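Local coordinates for fructose-1,6-bisphosphatase/inositol-1-monophosphatase (Thermotoga maritima, PDB 2P3N), which hydrolyses inositol monophosphates, fructose 1,6-bisphosphate and several other phosphate esters with the help of magnesium, working as a homotetramer, at residues S97-V111 / N198-K210. Numbering follows the deposited sequence.
Sequences SLAYVENGEVKLGVV and NPWDIAAGLIIVK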
ATOM      1  N   SER A  97      19.802   0.797  -1.134  1.00 32.36           N
ATOM      2  CA  SER A  97      20.354   1.727  -2.095  1.00 32.50           C
ATOM      3  C   SER A  97      21.319   1.062  -3.072  1.00 34.25           C
ATOM      4  O   SER A  97      22.121   0.201  -2.693  1.00 30.18           O
ATOM      5  CB  SER A  97      21.038   2.874  -1.354  1.00 30.49           C
ATOM      6  OG  SER A  97      21.207   3.991  -2.203  1.00 46.41           O
ATOM      7  N   LEU A  98      21.207   1.461  -4.339  1.00 35.12           N
ATOM      8  CA  LEU A  98      22.052   0.940  -5.411  1.00 38.26           C
ATOM      9  C   LEU A  98      22.458   2.040  -6.383  1.00 37.94           C
ATOM     10  O   LEU A  98      21.617   2.577  -7.103  1.00 38.68           O
ATOM     11  CB  LEU A  98      21.327  -0.159  -6.204  1.00 29.47           C
ATOM     12  CG  LEU A  98      22.202  -0.843  -7.263  1.00 24.24           C
ATOM     13  CD1 LEU A  98      23.374  -1.549  -6.567  1.00 33.27           C
ATOM     14  CD2 LEU A  98      21.394  -1.857  -8.053  1.00 24.67           C
ATOM     15  N   ALA A  99      23.744   2.376  -6.399  1.00 39.30           N
ATOM     16  CA  ALA A  99      24.251   3.387  -7.320  1.00 39.81           C
ATOM     17  C   ALA A  99      25.233   2.714  -8.263  1.00 41.35           C
ATOM     18  O   ALA A  99      25.954   1.804  -7.856  1.00 39.43           O
ATOM     19  CB  ALA A  99      24.957   4.509  -6.557  1.00 33.65           C
ATOM     20  N   TYR A 100      25.238   3.131  -9.525  1.00 45.14           N
ATOM     21  CA  TYR A 100      26.195   2.583 -10.482  1.00 49.03           C
ATOM     22  C   TYR A 100      27.159   3.687 -10.900  1.00 47.70           C
ATOM     23  O   TYR A 100      26.830   4.558 -11.703  1.00 47.44           O
ATOM     24  CB  TYR A 100      25.533   2.011 -11.734  1.00 54.32           C
ATOM     25  CG  TYR A 100      26.582   1.573 -12.737  1.00 59.77           C
ATOM     26  CD1 TYR A 100      27.437   0.500 -12.460  1.00 58.17           C
ATOM     27  CD2 TYR A 100      26.784   2.291 -13.918  1.00 58.62           C
ATOM     28  CE1 TYR A 100      28.469   0.162 -13.331  1.00 55.21           C
ATOM     29  CE2 TYR A 100      27.810   1.960 -14.794  1.00 53.92           C
ATOM     30  CZ  TYR A 100      28.649   0.900 -14.495  1.00 53.77           C
ATOM     31  OH  TYR A 100      29.674   0.595 -15.360  1.00 46.45           O
ATOM     32  N   VAL A 101      28.357   3.619 -10.340  1.00 46.50           N
ATOM     33  CA  VAL A 101      29.407   4.583 -10.585  1.00 42.03           C
ATOM     34  C   VAL A 101      30.304   4.112 -11.721  1.00 41.23           C
ATOM     35  O   VAL A 101      30.743   2.961 -11.746  1.00 40.83           O
ATOM     36  CB  VAL A 101      30.252   4.759  -9.309  1.00 38.07           C
ATOM     37  CG1 VAL A 101      31.195   5.910  -9.452  1.00 29.83           C
ATOM     38  CG2 VAL A 101      29.345   4.969  -8.126  1.00 42.37           C
ATOM     39  N   GLU A 102      30.555   4.997 -12.677  1.00 40.87           N
ATOM     40  CA  GLU A 102      31.439   4.672 -13.785  1.00 39.33           C
ATOM     41  C   GLU A 102      32.537   5.724 -13.819  1.00 38.87           C
ATOM     42  O   GLU A 102      32.264   6.926 -13.829  1.00 37.45           O
ATOM     43  CB  GLU A 102      30.683   4.642 -15.112  1.00 41.02           C
ATOM     44  CG  GLU A 102      31.527   4.128 -16.269  1.00 41.85           C
ATOM     45  CD  GLU A 102      30.700   3.491 -17.368  1.00 44.37           C
ATOM     46  OE1 GLU A 102      29.921   2.558 -17.060  1.00 44.47           O
ATOM     47  OE2 GLU A 102      30.835   3.911 -18.538  1.00 50.22           O
ATOM     48  N   ASN A 103      33.781   5.261 -13.811  1.00 37.80           N
ATOM     49  CA  ASN A 103      34.912   6.164 -13.818  1.00 37.34           C
ATOM     50  C   ASN A 103      34.703   7.151 -12.685  1.00 39.11           C
ATOM     51  O   ASN A 103      34.857   8.360 -12.862  1.00 36.63           O
ATOM     52  CB  ASN A 103      34.991   6.913 -15.144  1.00 36.05           C
ATOM     53  CG  ASN A 103      35.210   5.988 -16.324  1.00 40.27           C
ATOM     54  OD1 ASN A 103      35.025   6.396 -17.473  1.00 46.90           O
ATOM     55  ND2 ASN A 103      35.607   4.742 -16.056  1.00 38.92           N
ATOM     56  N   GLY A 104      34.329   6.625 -11.521  1.00 38.47           N
ATOM     57  CA  GLY A 104      34.116   7.469 -10.362  1.00 34.70           C
ATOM     58  C   GLY A 104      32.935   8.403 -10.499  1.00 35.83           C
ATOM     59  O   GLY A 104      32.739   9.284  -9.658  1.00 36.84           O
ATOM     60  N   GLU A 105      32.134   8.214 -11.544  1.00 36.64           N
ATOM     61  CA  GLU A 105      30.972   9.074 -11.752  1.00 39.40           C
ATOM     62  C   GLU A 105      29.657   8.335 -11.604  1.00 40.18           C
ATOM     63  O   GLU A 105      29.412   7.348 -12.299  1.00 37.76           O
ATOM     64  CB  GLU A 105      31.012   9.702 -13.143  1.00 47.12           C
ATOM     65  CG  GLU A 105      32.288  10.464 -13.455  1.00 53.38           C
ATOM     66  CD  GLU A 105      32.165  11.268 -14.725  1.00 54.52           C
ATOM     67  OE1 GLU A 105      31.442  12.291 -14.708  1.00 62.17           O
ATOM     68  OE2 GLU A 105      32.774  10.868 -15.741  1.00 57.88           O
ATOM     69  N   VAL A 106      28.806   8.823 -10.705  1.00 40.01           N
ATOM     70  CA  VAL A 106      27.499   8.211 -10.481  1.00 39.77           C
ATOM     71  C   VAL A 106      26.646   8.397 -11.738  1.00 40.47           C
ATOM     72  O   VAL A 106      26.296   9.518 -12.105  1.00 39.65           O
ATOM     73  CB  VAL A 106      26.785   8.847  -9.265  1.00 36.14           C
ATOM     74  CG1 VAL A 106      25.482   8.127  -8.985  1.00 35.58           C
ATOM     75  CG2 VAL A 106      27.683   8.784  -8.051  1.00 31.96           C
ATOM     76  N   LYS A 107      26.329   7.287 -12.396  1.00 41.94           N
ATOM     77  CA  LYS A 107      25.534   7.303 -13.623  1.00 44.63           C
ATOM     78  C   LYS A 107      24.080   6.904 -13.378  1.00 43.74           C
ATOM     79  O   LYS A 107      23.203   7.179 -14.195  1.00 41.39           O
ATOM     80  CB  LYS A 107      26.142   6.344 -14.664  1.00 42.30           C
ATOM     81  CG  LYS A 107      27.569   6.678 -15.069  1.00 47.65           C
ATOM     82  CD  LYS A 107      27.693   8.146 -15.497  1.00 52.95           C
ATOM     83  CE  LYS A 107      29.156   8.569 -15.646  1.00 58.09           C
ATOM     84  NZ  LYS A 107      29.307  10.016 -15.998  1.00 67.31           N
ATOM     85  N   LEU A 108      23.833   6.267 -12.239  1.00 45.50           N
ATOM     86  CA  LEU A 108      22.505   5.779 -11.916  1.00 45.05           C
ATOM     87  C   LEU A 108      22.348   5.636 -10.410  1.00 45.02           C
ATOM     88  O   LEU A 108      23.292   5.293  -9.709  1.00 46.52           O
ATOM     89  CB  LEU A 108      22.327   4.422 -12.607  1.00 50.02           C
ATOM     90  CG  LEU A 108      21.095   3.525 -12.521  1.00 53.86           C
ATOM     91  CD1 LEU A 108      21.338   2.335 -13.430  1.00 61.33           C
ATOM     92  CD2 LEU A 108      20.829   3.057 -11.094  1.00 54.40           C
ATOM     93  N   GLY A 109      21.146   5.901  -9.916  1.00 43.69           N
ATOM     94  CA  GLY A 109      20.892   5.774  -8.496  1.00 40.97           C
ATOM     95  C   GLY A 109      19.464   5.336  -8.229  1.00 38.01           C
ATOM     96  O   GLY A 109      18.535   5.753  -8.913  1.00 41.64           O
ATOM     97  N   VAL A 110      19.278   4.469  -7.250  1.00 34.67           N
ATOM     98  CA  VAL A 110      17.938   4.030  -6.905  1.00 33.90           C
ATOM     99  C   VAL A 110      17.870   3.766  -5.409  1.00 33.71           C
ATOM    100  O   VAL A 110      18.779   3.165  -4.831  1.00 34.44           O
ATOM    101  CB  VAL A 110      17.517   2.778  -7.722  1.00 35.17           C
ATOM    102  CG1 VAL A 110      18.665   1.818  -7.830  1.00 51.74           C
ATOM    103  CG2 VAL A 110      16.323   2.105  -7.067  1.00 31.47           C
ATOM    104  N   VAL A 111      16.814   4.276  -4.779  1.00 31.60           N
ATOM    105  CA  VAL A 111      16.593   4.104  -3.342  1.00 31.42           C
ATOM    106  C   VAL A 111      15.192   3.514  -3.199  1.00 27.24           C
ATOM    107  O   VAL A 111      14.233   4.035  -3.766  1.00 27.08           O
ATOM    108  CB  VAL A 111      16.658   5.466  -2.571  1.00 31.92           C
ATOM    109  CG1 VAL A 111      16.413   5.250  -1.084  1.00 29.61           C
ATOM    110  CG2 VAL A 111      18.002   6.115  -2.767  1.00 31.06           C
ATOM    111  N   ASN A 198      29.812   6.920   4.371  1.00 56.90           N
ATOM    112  CA  ASN A 198      30.515   6.239   3.292  1.00 54.96           C
ATOM    113  C   ASN A 198      29.758   6.441   1.991  1.00 52.34           C
ATOM    114  O   ASN A 198      28.603   6.860   1.995  1.00 54.46           O
ATOM    115  CB  ASN A 198      30.654   4.753   3.594  1.00 57.49           C
ATOM    116  CG  ASN A 198      31.294   4.497   4.934  1.00 56.69           C
ATOM    117  OD1 ASN A 198      30.614   4.454   5.961  1.00 55.83           O
ATOM    118  ND2 ASN A 198      32.612   4.340   4.941  1.00 49.15           N
ATOM    119  N   PRO A 199      30.398   6.146   0.853  1.00 49.14           N
ATOM    120  CA  PRO A 199      29.714   6.332  -0.425  1.00 45.09           C
ATOM    121  C   PRO A 199      28.448   5.526  -0.650  1.00 44.34           C
ATOM    122  O   PRO A 199      27.659   5.874  -1.524  1.00 44.75           O
ATOM    123  CB  PRO A 199      30.805   6.021  -1.457  1.00 41.44           C
ATOM    124  CG  PRO A 199      31.710   5.099  -0.739  1.00 45.16           C
ATOM    125  CD  PRO A 199      31.787   5.714   0.639  1.00 47.52           C
ATOM    126  N   TRP A 200      28.232   4.457   0.115  1.00 40.22           N
ATOM    127  CA  TRP A 200      27.014   3.663  -0.097  1.00 39.10           C
ATOM    128  C   TRP A 200      25.782   4.317   0.503  1.00 41.07           C
ATOM    129  O   TRP A 200      24.650   3.931   0.190  1.00 39.02           O
ATOM    130  CB  TRP A 200      27.167   2.233   0.447  1.00 33.66           C
ATOM    131  CG  TRP A 200      27.703   2.114   1.832  1.00 36.05           C
ATOM    132  CD1 TRP A 200      27.028   2.307   3.004  1.00 39.13           C
ATOM    133  CD2 TRP A 200      29.029   1.732   2.190  1.00 38.13           C
ATOM    134  NE1 TRP A 200      27.855   2.063   4.074  1.00 40.85           N
ATOM    135  CE2 TRP A 200      29.091   1.709   3.601  1.00 39.39           C
ATOM    136  CE3 TRP A 200      30.176   1.407   1.453  1.00 36.30           C
ATOM    137  CZ2 TRP A 200      30.252   1.370   4.292  1.00 42.18           C
ATOM    138  CZ3 TRP A 200      31.328   1.068   2.138  1.00 42.39           C
ATOM    139  CH2 TRP A 200      31.358   1.052   3.547  1.00 42.87           C
ATOM    140  N   ASP A 201      26.023   5.316   1.354  1.00 44.53           N
ATOM    141  CA  ASP A 201      24.969   6.073   2.013  1.00 47.93           C
ATOM    142  C   ASP A 201      24.536   7.245   1.138  1.00 51.39           C
ATOM    143  O   ASP A 201      23.398   7.699   1.237  1.00 56.18           O
ATOM    144  CB  ASP A 201      25.460   6.636   3.358  1.00 48.63           C
ATOM    145  CG  ASP A 201      25.783   5.558   4.371  1.00 54.31           C
ATOM    146  OD1 ASP A 201      24.874   4.770   4.729  1.00 63.10           O
ATOM    147  OD2 ASP A 201      26.950   5.509   4.817  1.00 51.83           O
ATOM    148  N   ILE A 202      25.432   7.727   0.276  1.00 49.44           N
ATOM    149  CA  ILE A 202      25.109   8.885  -0.554  1.00 47.28           C
ATOM    150  C   ILE A 202      25.268   8.816  -2.076  1.00 46.56           C
ATOM    151  O   ILE A 202      24.875   9.751  -2.768  1.00 44.37           O
ATOM    152  CB  ILE A 202      25.884  10.136  -0.050  1.00 48.79           C
ATOM    153  CG1 ILE A 202      27.371   9.812   0.132  1.00 52.24           C
ATOM    154  CG2 ILE A 202      25.312  10.601   1.268  1.00 50.34           C
ATOM    155  CD1 ILE A 202      28.140   9.632  -1.168  1.00 58.12           C
ATOM    156  N   ALA A 203      25.820   7.729  -2.605  1.00 45.96           N
ATOM    157  CA  ALA A 203      26.022   7.615  -4.052  1.00 44.41           C
ATOM    158  C   ALA A 203      24.733   7.696  -4.869  1.00 46.16           C
ATOM    159  O   ALA A 203      24.713   8.283  -5.956  1.00 44.68           O
ATOM    160  CB  ALA A 203      26.762   6.314  -4.381  1.00 45.42           C
ATOM    161  N   ALA A 204      23.662   7.099  -4.355  1.00 43.53           N
ATOM    162  CA  ALA A 204      22.396   7.105  -5.068  1.00 39.83           C
ATOM    163  C   ALA A 204      21.670   8.407  -4.828  1.00 39.66           C
ATOM    164  O   ALA A 204      21.121   8.993  -5.753  1.00 38.71           O
ATOM    165  CB  ALA A 204      21.541   5.938  -4.626  1.00 43.96           C
ATOM    166  N   GLY A 205      21.675   8.865  -3.582  1.00 42.58           N
ATOM    167  CA  GLY A 205      20.995  10.106  -3.254  1.00 45.82           C
ATOM    168  C   GLY A 205      21.636  11.319  -3.900  1.00 47.27           C
ATOM    169  O   GLY A 205      21.041  12.394  -3.965  1.00 49.21           O
ATOM    170  N   LEU A 206      22.854  11.142  -4.390  1.00 49.05           N
ATOM    171  CA  LEU A 206      23.571  12.233  -5.019  1.00 48.51           C
ATOM    172  C   LEU A 206      23.071  12.548  -6.428  1.00 49.68           C
ATOM    173  O   LEU A 206      22.778  13.704  -6.736  1.00 50.27           O
ATOM    174  CB  LEU A 206      25.062  11.920  -5.051  1.00 49.48           C
ATOM    175  CG  LEU A 206      25.927  13.052  -5.594  1.00 52.71           C
ATOM    176  CD1 LEU A 206      27.141  13.244  -4.707  1.00 62.87           C
ATOM    177  CD2 LEU A 206      26.327  12.740  -7.023  1.00 45.39           C
ATOM    178  N   ILE A 207      22.967  11.535  -7.284  1.00 44.92           N
ATOM    179  CA  ILE A 207      22.502  11.773  -8.642  1.00 42.29           C
ATOM    180  C   ILE A 207      21.014  12.100  -8.666  1.00 43.49           C
ATOM    181  O   ILE A 207      20.539  12.808  -9.553  1.00 43.64           O
ATOM    182  CB  ILE A 207      22.785  10.555  -9.568  1.00 38.32           C
ATOM    183  CG1 ILE A 207      22.355  10.890 -11.003  1.00 38.04           C
ATOM    184  CG2 ILE A 207      22.067   9.312  -9.060  1.00 37.69           C
ATOM    185  CD1 ILE A 207      22.849   9.915 -12.059  1.00 45.24           C
ATOM    186  N   ILE A 208      20.281  11.593  -7.682  1.00 44.24           N
ATOM    187  CA  ILE A 208      18.846  11.837  -7.594  1.00 43.63           C
ATOM    188  C   ILE A 208      18.544  13.287  -7.238  1.00 44.38           C
ATOM    189  O   ILE A 208      17.565  13.853  -7.721  1.00 46.83           O
ATOM    190  CB  ILE A 208      18.182  10.911  -6.552  1.00 39.04           C
ATOM    191  CG1 ILE A 208      18.152   9.480  -7.084  1.00 27.55           C
ATOM    192  CG2 ILE A 208      16.774  11.401  -6.234  1.00 41.16           C
ATOM    193  CD1 ILE A 208      17.816   8.449  -6.037  1.00 29.70           C
ATOM    194  N   VAL A 209      19.376  13.890  -6.394  1.00 46.62           N
ATOM    195  CA  VAL A 209      19.172  15.283  -6.012  1.00 48.53           C
ATOM    196  C   VAL A 209      19.538  16.232  -7.155  1.00 48.46           C
ATOM    197  O   VAL A 209      18.811  17.166  -7.450  1.00 50.20           O
ATOM    198  CB  VAL A 209      20.010  15.658  -4.785  1.00 47.37           C
ATOM    199  CG1 VAL A 209      19.794  17.119  -4.451  1.00 40.91           C
ATOM    200  CG2 VAL A 209      19.624  14.790  -3.607  1.00 38.45           C
ATOM    201  N   LYS A 210      20.665  15.979  -7.801  1.00 51.78           N
ATOM    202  CA  LYS A 210      21.112  16.820  -8.897  1.00 51.16           C
ATOM    203  C   LYS A 210      20.246  16.667 -10.145  1.00 50.84           C
ATOM    204  O   LYS A 210      19.971  17.654 -10.830  1.00 50.80           O
ATOM    205  CB  LYS A 210      22.583  16.521  -9.214  1.00 60.42           C
ATOM    206  CG  LYS A 210      23.504  16.708  -8.008  1.00 70.76           C
ATOM    207  CD  LYS A 210      24.984  16.710  -8.375  1.00 78.65           C
ATOM    208  CE  LYS A 210      25.451  15.366  -8.909  1.00 83.24           C
ATOM    209  NZ  LYS A 210      26.923  15.358  -9.164  1.00 82.12           N
TER
HETATM  210  O   HOH W   1      24.312   3.493  -2.680  1.00 36.25           O
HETATM  211  O   HOH W   2      22.096   6.984  -1.630  1.00 47.55           O
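G109 and A204 mark the point where the helix 199-210 comes down on the hairpin of strands 97-102 and 105-111, their CA atoms 4.0 Å apart. The pair illustrates how small residues let a helix settle onto a sheet: G109, with no side chain, leaves the space that I207 CG2 and A204 O occupy. Beside it, A99 CB presses on A203 CB at 3.4 Å, tighter than usual for two carbons. V106 carries CG1 anti to its backbone N (chi1 -176°), which places that methyl 3.6 Å from I207 CG2. I207 in turn sends CD1 over the classic bulge where K107 and L108 both face Y100, 3.5 Å from K107 O. An alanine in place of I207 would keep CB near V106 CG1 but would probably open a gap above the bulge and beside G109 N. This helix-on-sheet layer belongs to the inositol monophosphatase fold, in which the helix lies between the seven-stranded sheet holding the hairpin and the second sheet, whose strand 230-234 receives I202 and L206. Toward V111 the fit relaxes, I208 CD1 and A204 CB each lying 4.0 Å from V111 CG2. Around S97, water takes over from carbon: one water accepts from S97 OG and donates to W200 O, while a second donates to S97 OG and accepts from G205 N at 2.7 Å, serving an N-H left without a bond to the preceding turn at the kink. Here the helix approaches the metal centre, with W200 touching the magnesium ligands E65 and D79, and D201 probably binding a second magnesium.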